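Local coordinates for protein peptidase M3B, oligoendopeptidase F (Enterococcus faecium, PDB 2QR4) that probably hydrolyses oligopeptides as an M3-family oligoendopeptidase F, a presumed zinc metallopeptidase, at residues A399-T402 / N403-L407; E528-L531 / A532-A536. All coordinates share one frame; numbering follows the deposited sequence.

Interaction 1 (A399-T402 / N403-L407); sequences ASTT and NENIL
T401 and N405 lie side by side one turn apart on the α-helix 394-414, their side chains pointing the same way, with T401 CG2 4.2 Å from N405 ND2. One residue further along, T402 CG2 comes within 4.3 Å of I406 CD1, while I406 CG1 rests 3.3 Å from T402 O. These contacts follow the i to i+4 rhythm of the helix, whose hydrogen bonds run from the amides of E404, N405 and I406 to the carbonyls of S400, T401 and T402. The bond from N405 N to T401 O is the shortest of the three at 2.9 Å, with N-H···O at 164°. Both threonines place OG1 beside their own backbone N and CG2 anti to it (chi1 -48° and -57°); the methyls therefore face the following turn, while the hydroxyls reach back to bond E397 O and I398 O. Farther out, helix 503-520 covers one flank, A512 touching T401, T402 and N405. Helix 361-379, which carries the HEXXH sequence motif of metallopeptidases, covers another: S400 OG bonds to H369 O, and E404 packs on H369 and F365, so helix 394-414 probably helps frame the metal site. The buried amide of N403 is tied down by a hydrogen bond from ND2 to Y316 OH and a weak one to V368 O; N403 CG lies 3.4 Å from A399 O.

Interaction 2 (E528-L531 / A532-A536); sequences ENYL and AYLKA
A532 opens the segment 532-536 by giving its amide to E528 O at 3.0 Å, its methyl lying alongside that same carbonyl. Y533 follows, hydrogen-bonded from N to N529 O, and its ring makes the main side-chain contact: an edge-to-face pair with Y530, the edge of Y533 meeting the face of Y530. The centroids are 5.2 Å apart and the planes stand at 60°. The nearest approach of the two rings is Y533 CE2 to Y530 CE1, 3.6 Å, with Y533 CD2 over the outer part of the Y530 face. Y530 extends its ring with CG anti to the backbone N (chi1 -176°), whereas chi1 of Y533 (135°) is far from a staggered value, and its CD2 sits only 3.1 Å from Y530 O. The ring is anchored farther out, where Y533 OH is hydrogen-bonded to L395 O. Next, L534 N divides between two weak bonds, to Y530 O and L531 O, as the helix nears its end. L534 CD1 touches both Y530 CE2, at 3.7 Å, and L531 CD2, at 3.8 Å. K535 N returns to L531 O, and its bent aliphatic chain covers that oxygen. Y530, Y533 and L534 buried on one side, with E528 and K535 exposed, make this an amphipathic α-helix laid against the helical body of an M3-family peptidase.

Interactions 1 and 2 come in series along the chain, on helices 394-414 and 526-536, with centres 15 Å apart. The helices meet directly: Y530 OH reaches A399 CA at 3.3 Å and T402 CB at 3.4 Å, while L534 CD2 packs on A399 CB at 4.1 Å. Thus A399 and T402 of interaction 1 receive Y530 and L534 of interaction 2. Helices 503-520 and 361-379 touch both, so two pairs of helices, 361-379 with 394-414 and 503-520 with 526-536, far apart in sequence, pack together. Since 361-379 bears the HEXXH motif, whose histidines bind zinc in relatives, both contacts probably belong to the framework around the catalytic centre.

Interaction 1 (A399-T402 / N403-L407)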
loop_
_atom_site.group_PDB
_atom_site.type_symbol
_atom_site.label_atom_id
_atom_site.label_comp_id
_atom_site.label_asym_id
_atom_site.label_seq_id
_atom_site.Cartn_x
_atom_site.Cartn_y
_atom_site.Cartn_z
ATOM N N ALA A 399 -14.150 33.041 -7.136
ATOM C CA ALA A 399 -14.874 34.217 -6.647
ATOM C C ALA A 399 -14.069 34.944 -5.582
ATOM O O ALA A 399 -14.265 36.130 -5.340
ATOM C CB ALA A 399 -16.235 33.827 -6.104
ATOM N N SER A 400 -13.156 34.209 -4.961
ATOM C CA SER A 400 -12.293 34.734 -3.927
ATOM C C SER A 400 -11.075 35.410 -4.534
ATOM O O SER A 400 -10.760 36.555 -4.207
ATOM C CB SER A 400 -11.843 33.594 -3.007
ATOM O OG SER A 400 -12.892 33.231 -2.124
ATOM N N THR A 401 -10.392 34.687 -5.412
ATOM C CA THR A 401 -9.192 35.188 -6.073
ATOM C C THR A 401 -9.522 36.409 -6.930
ATOM O O THR A 401 -8.737 37.346 -6.995
ATOM C CB THR A 401 -8.556 34.088 -6.930
ATOM O OG1 THR A 401 -8.470 32.891 -6.152
ATOM C CG2 THR A 401 -7.152 34.473 -7.413
ATOM N N THR A 402 -10.691 36.406 -7.566
ATOM C CA THR A 402 -11.084 37.514 -8.415
ATOM C C THR A 402 -11.141 38.767 -7.566
ATOM O O THR A 402 -10.657 39.826 -7.973
ATOM C CB THR A 402 -12.457 37.271 -9.074
ATOM O OG1 THR A 402 -12.422 36.051 -9.813
ATOM C CG2 THR A 402 -12.817 38.399 -10.029
ATOM N N ASN A 403 -11.735 38.643 -6.382
ATOM C CA ASN A 403 -11.836 39.760 -5.444
ATOM C C ASN A 403 -10.462 40.300 -5.022
ATOM O O ASN A 403 -10.239 41.504 -5.013
ATOM C CB ASN A 403 -12.668 39.351 -4.225
ATOM C CG ASN A 403 -14.171 39.423 -4.491
ATOM O OD1 ASN A 403 -14.608 39.746 -5.593
ATOM N ND2 ASN A 403 -14.966 39.135 -3.470
ATOM N N GLU A 404 -9.542 39.398 -4.696
ATOM C CA GLU A 404 -8.173 39.770 -4.366
ATOM C C GLU A 404 -7.521 40.519 -5.531
ATOM O O GLU A 404 -6.837 41.542 -5.341
ATOM C CB GLU A 404 -7.353 38.525 -4.023
ATOM C CG GLU A 404 -7.339 38.152 -2.541
ATOM C CD GLU A 404 -6.264 37.103 -2.210
ATOM O OE1 GLU A 404 -6.100 36.142 -2.998
ATOM O OE2 GLU A 404 -5.582 37.240 -1.166
ATOM N N ASN A 405 -7.743 40.006 -6.738
ATOM C CA ASN A 405 -7.264 40.666 -7.951
ATOM C C ASN A 405 -7.760 42.093 -8.046
ATOM O O ASN A 405 -7.004 42.999 -8.402
ATOM C CB ASN A 405 -7.662 39.874 -9.202
ATOM C CG ASN A 405 -6.785 38.638 -9.406
ATOM O OD1 ASN A 405 -5.670 38.578 -8.897
ATOM N ND2 ASN A 405 -7.291 37.651 -10.143
ATOM N N ILE A 406 -9.029 42.289 -7.700
ATOM C CA ILE A 406 -9.646 43.591 -7.804
ATOM C C ILE A 406 -9.107 44.531 -6.730
ATOM O O ILE A 406 -8.916 45.719 -6.983
ATOM C CB ILE A 406 -11.178 43.478 -7.767
ATOM C CG1 ILE A 406 -11.677 42.815 -9.055
ATOM C CG2 ILE A 406 -11.828 44.846 -7.615
ATOM C CD1 ILE A 406 -13.180 42.548 -9.058
ATOM N N LEU A 407 -8.820 43.998 -5.546
ATOM C CA LEU A 407 -8.203 44.811 -4.487
ATOM C C LEU A 407 -6.749 45.169 -4.802
ATOM O O LEU A 407 -6.314 46.293 -4.551
ATOM C CB LEU A 407 -8.266 44.106 -3.133
ATOM C CG LEU A 407 -7.287 44.687 -2.110
ATOM C CD1 LEU A 407 -7.815 46.002 -1.535
ATOM C CD2 LEU A 407 -6.995 43.690 -1.012
#

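Interaction 2 (E528-L531 / A532-A536)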
loop_
_atom_site.group_PDB
_atom_site.type_symbol
_atom_site.label_atom_id
_atom_site.label_comp_id
_atom_site.label_asym_id
_atom_site.label_seq_id
_atom_site.Cartn_x
_atom_site.Cartn_y
_atom_site.Cartn_z
ATOM N N GLU A 528 -22.212 41.401 -15.919
ATOM C CA GLU A 528 -23.399 40.559 -16.046
ATOM C C GLU A 528 -23.025 39.079 -16.091
ATOM O O GLU A 528 -23.625 38.259 -15.399
ATOM C CB GLU A 528 -24.200 40.959 -17.293
ATOM C CG GLU A 528 -25.486 40.164 -17.533
ATOM C CD GLU A 528 -26.176 40.554 -18.841
ATOM O OE1 GLU A 528 -25.474 41.011 -19.774
ATOM O OE2 GLU A 528 -27.415 40.408 -18.941
ATOM N N ASN A 529 -22.018 38.752 -16.896
ATOM C CA ASN A 529 -21.568 37.371 -17.052
ATOM C C ASN A 529 -20.900 36.785 -15.801
ATOM O O ASN A 529 -21.061 35.598 -15.499
ATOM C CB ASN A 529 -20.634 37.248 -18.258
ATOM C CG ASN A 529 -21.359 37.409 -19.580
ATOM O OD1 ASN A 529 -22.573 37.623 -19.623
ATOM N ND2 ASN A 529 -20.616 37.307 -20.670
ATOM N N TYR A 530 -20.142 37.613 -15.086
ATOM C CA TYR A 530 -19.550 37.187 -13.824
ATOM C C TYR A 530 -20.637 36.898 -12.792
ATOM O O TYR A 530 -20.571 35.896 -12.081
ATOM C CB TYR A 530 -18.587 38.245 -13.286
ATOM C CG TYR A 530 -17.856 37.827 -12.028
ATOM C CD1 TYR A 530 -16.747 36.997 -12.098
ATOM C CD2 TYR A 530 -18.269 38.265 -10.770
ATOM C CE1 TYR A 530 -16.067 36.607 -10.951
ATOM C CE2 TYR A 530 -17.590 37.879 -9.610
ATOM C CZ TYR A 530 -16.491 37.049 -9.714
ATOM O OH TYR A 530 -15.799 36.650 -8.594
ATOM N N LEU A 531 -21.632 37.777 -12.714
ATOM C CA LEU A 531 -22.720 37.601 -11.767
ATOM C C LEU A 531 -23.495 36.333 -12.088
ATOM O O LEU A 531 -23.853 35.579 -11.188
ATOM C CB LEU A 531 -23.662 38.812 -11.764
ATOM C CG LEU A 531 -23.101 40.185 -11.370
ATOM C CD1 LEU A 531 -24.237 41.191 -11.162
ATOM C CD2 LEU A 531 -22.221 40.105 -10.129
ATOM N N ALA A 532 -23.749 36.099 -13.371
ATOM C CA ALA A 532 -24.448 34.889 -13.808
ATOM C C ALA A 532 -23.644 33.626 -13.493
ATOM O O ALA A 532 -24.214 32.554 -13.294
ATOM C CB ALA A 532 -24.777 34.961 -15.295
ATOM N N TYR A 533 -22.321 33.758 -13.453
ATOM C CA TYR A 533 -21.462 32.660 -13.025
ATOM C C TYR A 533 -21.580 32.438 -11.518
ATOM O O TYR A 533 -21.354 31.332 -11.019
ATOM C CB TYR A 533 -20.007 32.920 -13.410
ATOM C CG TYR A 533 -19.044 32.617 -12.292
ATOM C CD1 TYR A 533 -18.754 31.307 -11.937
ATOM C CD2 TYR A 533 -18.434 33.640 -11.581
ATOM C CE1 TYR A 533 -17.880 31.022 -10.903
ATOM C CE2 TYR A 533 -17.557 33.370 -10.549
ATOM C CZ TYR A 533 -17.285 32.059 -10.212
ATOM O OH TYR A 533 -16.410 31.781 -9.182
ATOM N N LEU A 534 -21.930 33.502 -10.800
ATOM C CA LEU A 534 -22.168 33.421 -9.363
ATOM C C LEU A 534 -23.517 32.773 -9.089
ATOM O O LEU A 534 -23.681 32.035 -8.119
ATOM C CB LEU A 534 -22.125 34.814 -8.735
ATOM C CG LEU A 534 -20.790 35.554 -8.783
ATOM C CD1 LEU A 534 -20.977 37.003 -8.367
ATOM C CD2 LEU A 534 -19.744 34.857 -7.909
ATOM N N LYS A 535 -24.476 33.052 -9.965
ATOM C CA LYS A 535 -25.829 32.522 -9.849
ATOM C C LYS A 535 -25.909 31.063 -10.296
ATOM O O LYS A 535 -26.796 30.329 -9.875
ATOM C CB LYS A 535 -26.798 33.386 -10.658
ATOM C CG LYS A 535 -27.058 34.767 -10.058
ATOM C CD LYS A 535 -27.348 35.800 -11.139
ATOM C CE LYS A 535 -28.282 35.246 -12.205
ATOM N NZ LYS A 535 -28.145 35.978 -13.497
ATOM N N ALA A 536 -24.976 30.646 -11.145
ATOM C CA ALA A 536 -24.884 29.248 -11.563
ATOM C C ALA A 536 -24.690 28.312 -10.368
ATOM O O ALA A 536 -25.540 27.466 -10.090
ATOM C CB ALA A 536 -23.753 29.064 -12.571
#